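Local atomic coordinates of collagen adhesin (Staphylococcus aureus, PDB entry 2F68), a protein that binds collagen as an adhesin of the bacterial surface, probably by wrapping its Ig-like domains around the collagen triple helix in a 'collagen hug'. Residues V54-Y67 against A108-T120. Residues are numbered along the deposited sequence; the frame is centred on the assembly and turned at random.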
ATOM      1  N   VAL A  54       2.734  18.238  -8.157  1.00 20.47           N
ATOM      2  CA  VAL A  54       2.588  18.180  -6.704  1.00 20.21           C
ATOM      3  C   VAL A  54       3.812  17.471  -6.122  1.00 20.65           C
ATOM      4  O   VAL A  54       4.022  16.278  -6.357  1.00 20.01           O
ATOM      5  CB  VAL A  54       1.281  17.457  -6.277  1.00 19.35           C
ATOM      6  CG1 VAL A  54       1.146  17.434  -4.759  1.00 18.73           C
ATOM      7  CG2 VAL A  54       0.060  18.125  -6.903  1.00 20.06           C
ATOM      8  N   ALA A  55       4.618  18.219  -5.371  1.00 19.15           N
ATOM      9  CA  ALA A  55       5.891  17.719  -4.851  1.00 20.37           C
ATOM     10  C   ALA A  55       5.882  17.509  -3.337  1.00 19.66           C
ATOM     11  O   ALA A  55       5.169  18.201  -2.607  1.00 18.79           O
ATOM     12  CB  ALA A  55       7.028  18.654  -5.252  1.00 20.49           C
ATOM     13  N   TRP A  56       6.687  16.549  -2.885  1.00 20.18           N
ATOM     14  CA  TRP A  56       6.819  16.211  -1.466  1.00 20.10           C
ATOM     15  C   TRP A  56       8.197  15.600  -1.177  1.00 20.97           C
ATOM     16  O   TRP A  56       8.851  15.103  -2.097  1.00 21.13           O
ATOM     17  CB  TRP A  56       5.703  15.251  -1.032  1.00 19.73           C
ATOM     18  CG  TRP A  56       5.509  14.070  -1.942  1.00 18.35           C
ATOM     19  CD1 TRP A  56       6.357  13.012  -2.110  1.00 17.92           C
ATOM     20  CD2 TRP A  56       4.386  13.821  -2.797  1.00 19.58           C
ATOM     21  NE1 TRP A  56       5.836  12.125  -3.020  1.00 20.48           N
ATOM     22  CE2 TRP A  56       4.627  12.596  -3.457  1.00 19.43           C
ATOM     23  CE3 TRP A  56       3.200  14.517  -3.070  1.00 20.84           C
ATOM     24  CZ2 TRP A  56       3.725  12.049  -4.376  1.00 19.80           C
ATOM     25  CZ3 TRP A  56       2.304  13.973  -3.986  1.00 19.46           C
ATOM     26  CH2 TRP A  56       2.573  12.750  -4.627  1.00 19.79           C
ATOM     27  N   PRO A  57       8.648  15.642   0.098  1.00 21.17           N
ATOM     28  CA  PRO A  57       9.934  15.034   0.461  1.00 20.65           C
ATOM     29  C   PRO A  57       9.970  13.525   0.211  1.00 21.21           C
ATOM     30  O   PRO A  57       9.050  12.804   0.607  1.00 18.45           O
ATOM     31  CB  PRO A  57      10.060  15.336   1.960  1.00 20.96           C
ATOM     32  CG  PRO A  57       8.672  15.613   2.421  1.00 20.85           C
ATOM     33  CD  PRO A  57       8.000  16.272   1.264  1.00 21.37           C
ATOM     34  N   THR A  58      11.030  13.070  -0.451  1.00 20.42           N
ATOM     35  CA  THR A  58      11.202  11.655  -0.789  1.00 22.91           C
ATOM     36  C   THR A  58      12.307  11.000   0.041  1.00 23.19           C
ATOM     37  O   THR A  58      12.412   9.773   0.091  1.00 22.97           O
ATOM     38  CB  THR A  58      11.507  11.460  -2.293  1.00 22.78           C
ATOM     39  OG1 THR A  58      12.633  12.265  -2.666  1.00 24.57           O
ATOM     40  CG2 THR A  58      10.304  11.848  -3.145  1.00 24.67           C
ATOM     41  N   SER A  59      13.126  11.829   0.687  1.00 23.01           N
ATOM     42  CA  SER A  59      14.236  11.356   1.515  1.00 22.60           C
ATOM     43  C   SER A  59      14.574  12.349   2.628  1.00 21.95           C
ATOM     44  O   SER A  59      14.225  13.529   2.548  1.00 20.42           O
ATOM     45  CB  SER A  59      15.475  11.088   0.652  1.00 23.26           C
ATOM     46  OG  SER A  59      15.825  12.231  -0.109  1.00 22.65           O
ATOM     47  N   GLY A  60      15.254  11.857   3.662  1.00 21.37           N
ATOM     48  CA  GLY A  60      15.668  12.687   4.792  1.00 22.44           C
ATOM     49  C   GLY A  60      15.125  12.184   6.114  1.00 22.28           C
ATOM     50  O   GLY A  60      15.354  11.033   6.490  1.00 22.82           O
ATOM     51  N   THR A  61      14.407  13.055   6.818  1.00 22.26           N
ATOM     52  CA  THR A  61      13.783  12.705   8.095  1.00 22.62           C
ATOM     53  C   THR A  61      12.384  12.132   7.887  1.00 24.04           C
ATOM     54  O   THR A  61      11.982  11.189   8.572  1.00 22.41           O
ATOM     55  CB  THR A  61      13.702  13.917   9.050  1.00 23.62           C
ATOM     56  OG1 THR A  61      13.084  15.022   8.377  1.00 23.46           O
ATOM     57  CG2 THR A  61      15.092  14.326   9.517  1.00 20.82           C
ATOM     58  N   VAL A  62      11.650  12.709   6.937  1.00 22.65           N
ATOM     59  CA  VAL A  62      10.307  12.246   6.585  1.00 23.76           C
ATOM     60  C   VAL A  62      10.196  11.888   5.104  1.00 23.53           C
ATOM     61  O   VAL A  62      10.808  12.536   4.250  1.00 23.02           O
ATOM     62  CB  VAL A  62       9.204  13.268   6.971  1.00 24.08           C
ATOM     63  CG1 VAL A  62       8.857  13.145   8.447  1.00 25.52           C
ATOM     64  CG2 VAL A  62       9.620  14.697   6.616  1.00 25.34           C
ATOM     65  N   LYS A  63       9.410  10.855   4.812  1.00 24.11           N
ATOM     66  CA  LYS A  63       9.215  10.379   3.446  1.00 25.11           C
ATOM     67  C   LYS A  63       7.731  10.256   3.110  1.00 23.84           C
ATOM     68  O   LYS A  63       6.972   9.604   3.831  1.00 23.92           O
ATOM     69  CB  LYS A  63       9.926   9.036   3.244  1.00 26.24           C
ATOM     70  CG  LYS A  63       9.876   8.490   1.821  1.00 29.00           C
ATOM     71  CD  LYS A  63      10.713   7.225   1.687  1.00 28.88           C
ATOM     72  CE  LYS A  63      10.593   6.606   0.300  1.00 32.41           C
ATOM     73  NZ  LYS A  63      11.236   7.429  -0.764  1.00 34.65           N
ATOM     74  N   ILE A  64       7.330  10.895   2.014  1.00 21.89           N
ATOM     75  CA  ILE A  64       5.961  10.802   1.511  1.00 21.32           C
ATOM     76  C   ILE A  64       5.945   9.968   0.231  1.00 21.41           C
ATOM     77  O   ILE A  64       6.692  10.244  -0.710  1.00 19.33           O
ATOM     78  CB  ILE A  64       5.332  12.208   1.268  1.00 20.67           C
ATOM     79  CG1 ILE A  64       5.314  13.041   2.561  1.00 21.30           C
ATOM     80  CG2 ILE A  64       3.931  12.094   0.654  1.00 17.67           C
ATOM     81  CD1 ILE A  64       4.458  12.473   3.700  1.00 22.32           C
ATOM     82  N   GLU A  65       5.098   8.943   0.214  1.00 22.86           N
ATOM     83  CA  GLU A  65       5.000   8.035  -0.925  1.00 23.43           C
ATOM     84  C   GLU A  65       3.591   8.036  -1.513  1.00 23.18           C
ATOM     85  O   GLU A  65       2.636   7.598  -0.867  1.00 22.11           O
ATOM     86  CB  GLU A  65       5.409   6.614  -0.521  1.00 24.52           C
ATOM     87  CG  GLU A  65       6.848   6.482  -0.038  1.00 26.95           C
ATOM     88  CD  GLU A  65       7.209   5.062   0.364  1.00 29.14           C
ATOM     89  OE1 GLU A  65       7.160   4.162  -0.501  1.00 29.87           O
ATOM     90  OE2 GLU A  65       7.555   4.850   1.545  1.00 35.43           O
ATOM     91  N   GLY A  66       3.473   8.539  -2.739  1.00 21.67           N
ATOM     92  CA  GLY A  66       2.193   8.590  -3.438  1.00 21.74           C
ATOM     93  C   GLY A  66       1.818   7.252  -4.039  1.00 21.62           C
ATOM     94  O   GLY A  66       2.582   6.679  -4.817  1.00 21.26           O
ATOM     95  N   TYR A  67       0.639   6.753  -3.674  1.00 22.53           N
ATOM     96  CA  TYR A  67       0.139   5.484  -4.199  1.00 23.29           C
ATOM     97  C   TYR A  67      -0.151   5.591  -5.695  1.00 24.37           C
ATOM     98  O   TYR A  67      -0.889   6.480  -6.130  1.00 24.35           O
ATOM     99  CB  TYR A  67      -1.108   5.033  -3.434  1.00 23.28           C
ATOM    100  CG  TYR A  67      -0.840   4.614  -2.002  1.00 24.09           C
ATOM    101  CD1 TYR A  67      -1.024   5.508  -0.948  1.00 23.97           C
ATOM    102  CD2 TYR A  67      -0.406   3.323  -1.703  1.00 23.59           C
ATOM    103  CE1 TYR A  67      -0.781   5.126   0.370  1.00 24.69           C
ATOM    104  CE2 TYR A  67      -0.161   2.931  -0.391  1.00 23.59           C
ATOM    105  CZ  TYR A  67      -0.351   3.837   0.640  1.00 24.72           C
ATOM    106  OH  TYR A  67      -0.108   3.452   1.939  1.00 25.80           O
ATOM    107  N   ALA A 108      -7.696  17.519  -7.956  1.00 20.83           N
ATOM    108  CA  ALA A 108      -7.008  16.231  -7.961  1.00 21.29           C
ATOM    109  C   ALA A 108      -6.867  15.698  -6.538  1.00 21.14           C
ATOM    110  O   ALA A 108      -6.083  16.222  -5.741  1.00 20.66           O
ATOM    111  CB  ALA A 108      -5.646  16.357  -8.625  1.00 22.45           C
ATOM    112  N   GLU A 109      -7.636  14.657  -6.227  1.00 20.94           N
ATOM    113  CA  GLU A 109      -7.642  14.060  -4.896  1.00 21.12           C
ATOM    114  C   GLU A 109      -7.018  12.666  -4.927  1.00 21.86           C
ATOM    115  O   GLU A 109      -7.456  11.799  -5.686  1.00 22.39           O
ATOM    116  CB  GLU A 109      -9.072  14.004  -4.347  1.00 20.55           C
ATOM    117  CG  GLU A 109      -9.162  13.911  -2.830  1.00 22.72           C
ATOM    118  CD  GLU A 109     -10.591  13.963  -2.313  1.00 28.50           C
ATOM    119  OE1 GLU A 109     -11.474  13.303  -2.904  1.00 30.18           O
ATOM    120  OE2 GLU A 109     -10.830  14.659  -1.303  1.00 30.65           O
ATOM    121  N   PHE A 110      -5.990  12.463  -4.104  1.00 22.40           N
ATOM    122  CA  PHE A 110      -5.260  11.194  -4.052  1.00 21.12           C
ATOM    123  C   PHE A 110      -4.679  10.916  -2.665  1.00 22.75           C
ATOM    124  O   PHE A 110      -4.441  11.841  -1.886  1.00 22.48           O
ATOM    125  CB  PHE A 110      -4.153  11.152  -5.120  1.00 21.63           C
ATOM    126  CG  PHE A 110      -3.194  12.313  -5.059  1.00 19.68           C
ATOM    127  CD1 PHE A 110      -2.047  12.247  -4.273  1.00 21.80           C
ATOM    128  CD2 PHE A 110      -3.432  13.469  -5.800  1.00 20.56           C
ATOM    129  CE1 PHE A 110      -1.158  13.317  -4.216  1.00 20.63           C
ATOM    130  CE2 PHE A 110      -2.548  14.544  -5.750  1.00 19.99           C
ATOM    131  CZ  PHE A 110      -1.408  14.467  -4.956  1.00 19.30           C
ATOM    132  N   GLU A 111      -4.448   9.638  -2.370  1.00 23.20           N
ATOM    133  CA  GLU A 111      -3.919   9.214  -1.072  1.00 23.35           C
ATOM    134  C   GLU A 111      -2.412   8.972  -1.114  1.00 21.73           C
ATOM    135  O   GLU A 111      -1.883   8.460  -2.104  1.00 21.07           O
ATOM    136  CB  GLU A 111      -4.636   7.952  -0.584  1.00 23.33           C
ATOM    137  CG  GLU A 111      -6.110   8.155  -0.239  1.00 25.94           C
ATOM    138  CD  GLU A 111      -6.794   6.884   0.242  1.00 26.64           C
ATOM    139  OE1 GLU A 111      -7.804   6.997   0.968  1.00 32.21           O
ATOM    140  OE2 GLU A 111      -6.331   5.775  -0.102  1.00 29.75           O
ATOM    141  N   VAL A 112      -1.730   9.350  -0.033  1.00 21.87           N
ATOM    142  CA  VAL A 112      -0.283   9.151   0.104  1.00 21.26           C
ATOM    143  C   VAL A 112       0.066   8.471   1.432  1.00 22.45           C
ATOM    144  O   VAL A 112      -0.746   8.454   2.361  1.00 22.26           O
ATOM    145  CB  VAL A 112       0.517  10.482  -0.035  1.00 21.06           C
ATOM    146  CG1 VAL A 112       0.330  11.100  -1.418  1.00 19.05           C
ATOM    147  CG2 VAL A 112       0.138  11.476   1.060  1.00 19.46           C
ATOM    148  N   GLN A 113       1.275   7.917   1.513  1.00 21.93           N
ATOM    149  CA  GLN A 113       1.760   7.275   2.734  1.00 23.14           C
ATOM    150  C   GLN A 113       2.897   8.082   3.359  1.00 22.60           C
ATOM    151  O   GLN A 113       3.850   8.460   2.675  1.00 22.75           O
ATOM    152  CB  GLN A 113       2.220   5.842   2.445  1.00 23.27           C
ATOM    153  CG  GLN A 113       2.446   4.989   3.692  1.00 25.41           C
ATOM    154  CD  GLN A 113       2.938   3.585   3.375  1.00 25.93           C
ATOM    155  OE1 GLN A 113       3.742   3.382   2.463  1.00 31.47           O
ATOM    156  NE2 GLN A 113       2.462   2.608   4.138  1.00 28.90           N
ATOM    157  N   GLY A 114       2.784   8.341   4.660  1.00 20.87           N
ATOM    158  CA  GLY A 114       3.789   9.106   5.395  1.00 22.65           C
ATOM    159  C   GLY A 114       4.677   8.234   6.261  1.00 24.48           C
ATOM    160  O   GLY A 114       4.189   7.362   6.983  1.00 23.40           O
ATOM    161  N   ARG A 115       5.983   8.477   6.188  1.00 23.96           N
ATOM    162  CA  ARG A 115       6.969   7.700   6.936  1.00 25.39           C
ATOM    163  C   ARG A 115       7.925   8.590   7.724  1.00 26.47           C
ATOM    164  O   ARG A 115       8.374   9.625   7.229  1.00 24.68           O
ATOM    165  CB  ARG A 115       7.771   6.803   5.986  1.00 26.55           C
ATOM    166  CG  ARG A 115       7.075   5.507   5.575  1.00 28.51           C
ATOM    167  CD  ARG A 115       7.190   4.417   6.644  1.00 37.60           C
ATOM    168  NE  ARG A 115       8.562   4.233   7.121  1.00 42.26           N
ATOM    169  CZ  ARG A 115       9.478   3.465   6.534  1.00 42.74           C
ATOM    170  NH1 ARG A 115       9.188   2.788   5.429  1.00 42.23           N
ATOM    171  NH2 ARG A 115      10.694   3.373   7.056  1.00 40.66           N
ATOM    172  N   ASN A 116       8.225   8.177   8.953  1.00 26.97           N
ATOM    173  CA  ASN A 116       9.245   8.827   9.769  1.00 29.13           C
ATOM    174  C   ASN A 116      10.526   7.993   9.735  1.00 30.40           C
ATOM    175  O   ASN A 116      10.645   6.987  10.440  1.00 30.65           O
ATOM    176  CB  ASN A 116       8.749   9.023  11.207  1.00 30.31           C
ATOM    177  CG  ASN A 116       9.521  10.101  11.960  1.00 32.61           C
ATOM    178  OD1 ASN A 116      10.748  10.172  11.894  1.00 35.98           O
ATOM    179  ND2 ASN A 116       8.794  10.939  12.690  1.00 30.54           N
ATOM    180  N   LEU A 117      11.473   8.417   8.900  1.00 30.04           N
ATOM    181  CA  LEU A 117      12.696   7.653   8.643  1.00 30.96           C
ATOM    182  C   LEU A 117      13.692   7.688   9.801  1.00 33.18           C
ATOM    183  O   LEU A 117      14.269   6.660  10.158  1.00 33.28           O
ATOM    184  CB  LEU A 117      13.372   8.132   7.350  1.00 30.26           C
ATOM    185  CG  LEU A 117      12.626   7.980   6.018  1.00 29.73           C
ATOM    186  CD1 LEU A 117      13.324   8.779   4.927  1.00 30.30           C
ATOM    187  CD2 LEU A 117      12.488   6.516   5.606  1.00 31.71           C
ATOM    188  N   THR A 118      13.885   8.871  10.381  1.00 34.72           N
ATOM    189  CA  THR A 118      14.850   9.058  11.468  1.00 36.99           C
ATOM    190  C   THR A 118      14.304   8.639  12.837  1.00 38.70           C
ATOM    191  O   THR A 118      15.071   8.510  13.797  1.00 39.44           O
ATOM    192  CB  THR A 118      15.359  10.518  11.539  1.00 36.17           C
ATOM    193  OG1 THR A 118      14.248  11.422  11.484  1.00 35.48           O
ATOM    194  CG2 THR A 118      16.308  10.813  10.386  1.00 35.69           C
ATOM    195  N   GLN A 119      12.990   8.420  12.909  1.00 41.08           N
ATOM    196  CA  GLN A 119      12.289   8.054  14.150  1.00 43.50           C
ATOM    197  C   GLN A 119      12.564   9.075  15.257  1.00 44.71           C
ATOM    198  O   GLN A 119      13.296   8.799  16.212  1.00 45.35           O
ATOM    199  CB  GLN A 119      12.652   6.628  14.602  1.00 43.79           C
ATOM    200  CG  GLN A 119      12.389   5.531  13.566  1.00 46.17           C
ATOM    201  CD  GLN A 119      10.911   5.237  13.354  1.00 49.62           C
ATOM    202  OE1 GLN A 119      10.084   5.446  14.245  1.00 49.98           O
ATOM    203  NE2 GLN A 119      10.575   4.738  12.170  1.00 48.44           N
ATOM    204  N   THR A 120      11.966  10.256  15.114  1.00 46.02           N
ATOM    205  CA  THR A 120      12.281  11.397  15.974  1.00 46.59           C
ATOM    206  C   THR A 120      11.043  12.106  16.530  1.00 47.71           C
ATOM    207  O   THR A 120       9.929  11.922  16.032  1.00 47.10           O
ATOM    208  CB  THR A 120      13.194  12.415  15.234  1.00 47.11           C
ATOM    209  OG1 THR A 120      13.538  13.491  16.115  1.00 46.24           O
ATOM    210  CG2 THR A 120      12.504  12.974  13.991  1.00 45.57           C
TER
HETATM  211  O   HOH W   1      -2.970   7.949  -4.699  1.00 23.47           O
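Tyr-67 lays its ring at a slant along the 108-116 strand, and its end crosses the Gln-113 chain. From CB outward, the ring follows the 108-116 backbone: CB and CG pass Glu-111 O, CD1 closes to 3.3 Å from Glu-111 O, which sits at the ring edge, CE1 reaches Val-112 C, and CZ meets Gln-113 CB. The hydroxyl ends over the glutamine chain, OH 3.4 Å from Gln-113 CB and equally near CD, with ring and amide planes turned 45° apart. With CG of Tyr-67 beside its own backbone N (chi1 -69°), the ring runs back along the neighbouring strand. Behind it the backbones part: Tyr-67 N keeps a weak 3.4 Å hydrogen bond to Glu-111 O, and a water donates to both Tyr-67 O and Glu-111 O. Strands 62-66 and 108-116 are antiparallel neighbours in the Ig-like domain, joined by the hydrogen-bonded pairs Lys-63/Arg-115 and Glu-65/Gln-113; Glu-65 N to Gln-113 O, 2.8 Å, is nearly straight at 165°. Past Lys-63/Arg-115 and the non-hydrogen-bonded pair Val-62/Asn-116, Leu-117 N donates to Thr-61 O at 2.8 Å. The face bearing Ile-64 and Val-112 is buried. Ile-64 CG2 meets Val-112 CB at 3.8 Å, while its other branch carries CD1 over Gly-114 CA. The Trp-56 ring receives Ile-64 CG2 and Val-112 CG1 over one face. Its CZ3 meets Phe-110 CE1 at 3.5 Å, rim to rim, and Val-54 CG1 touches the phenylalanine edge; Ala-90 of strand 89-94 packs against both aromatic side chains. On the other face, Leu-117 CD1 comes within 3.8 Å of Lys-63 CB. The lysine chain, extended until its last torsion, then bends to bring NZ onto an in-plane lone pair of Thr-58 O, tying the loop before strand 62-66 to that strand.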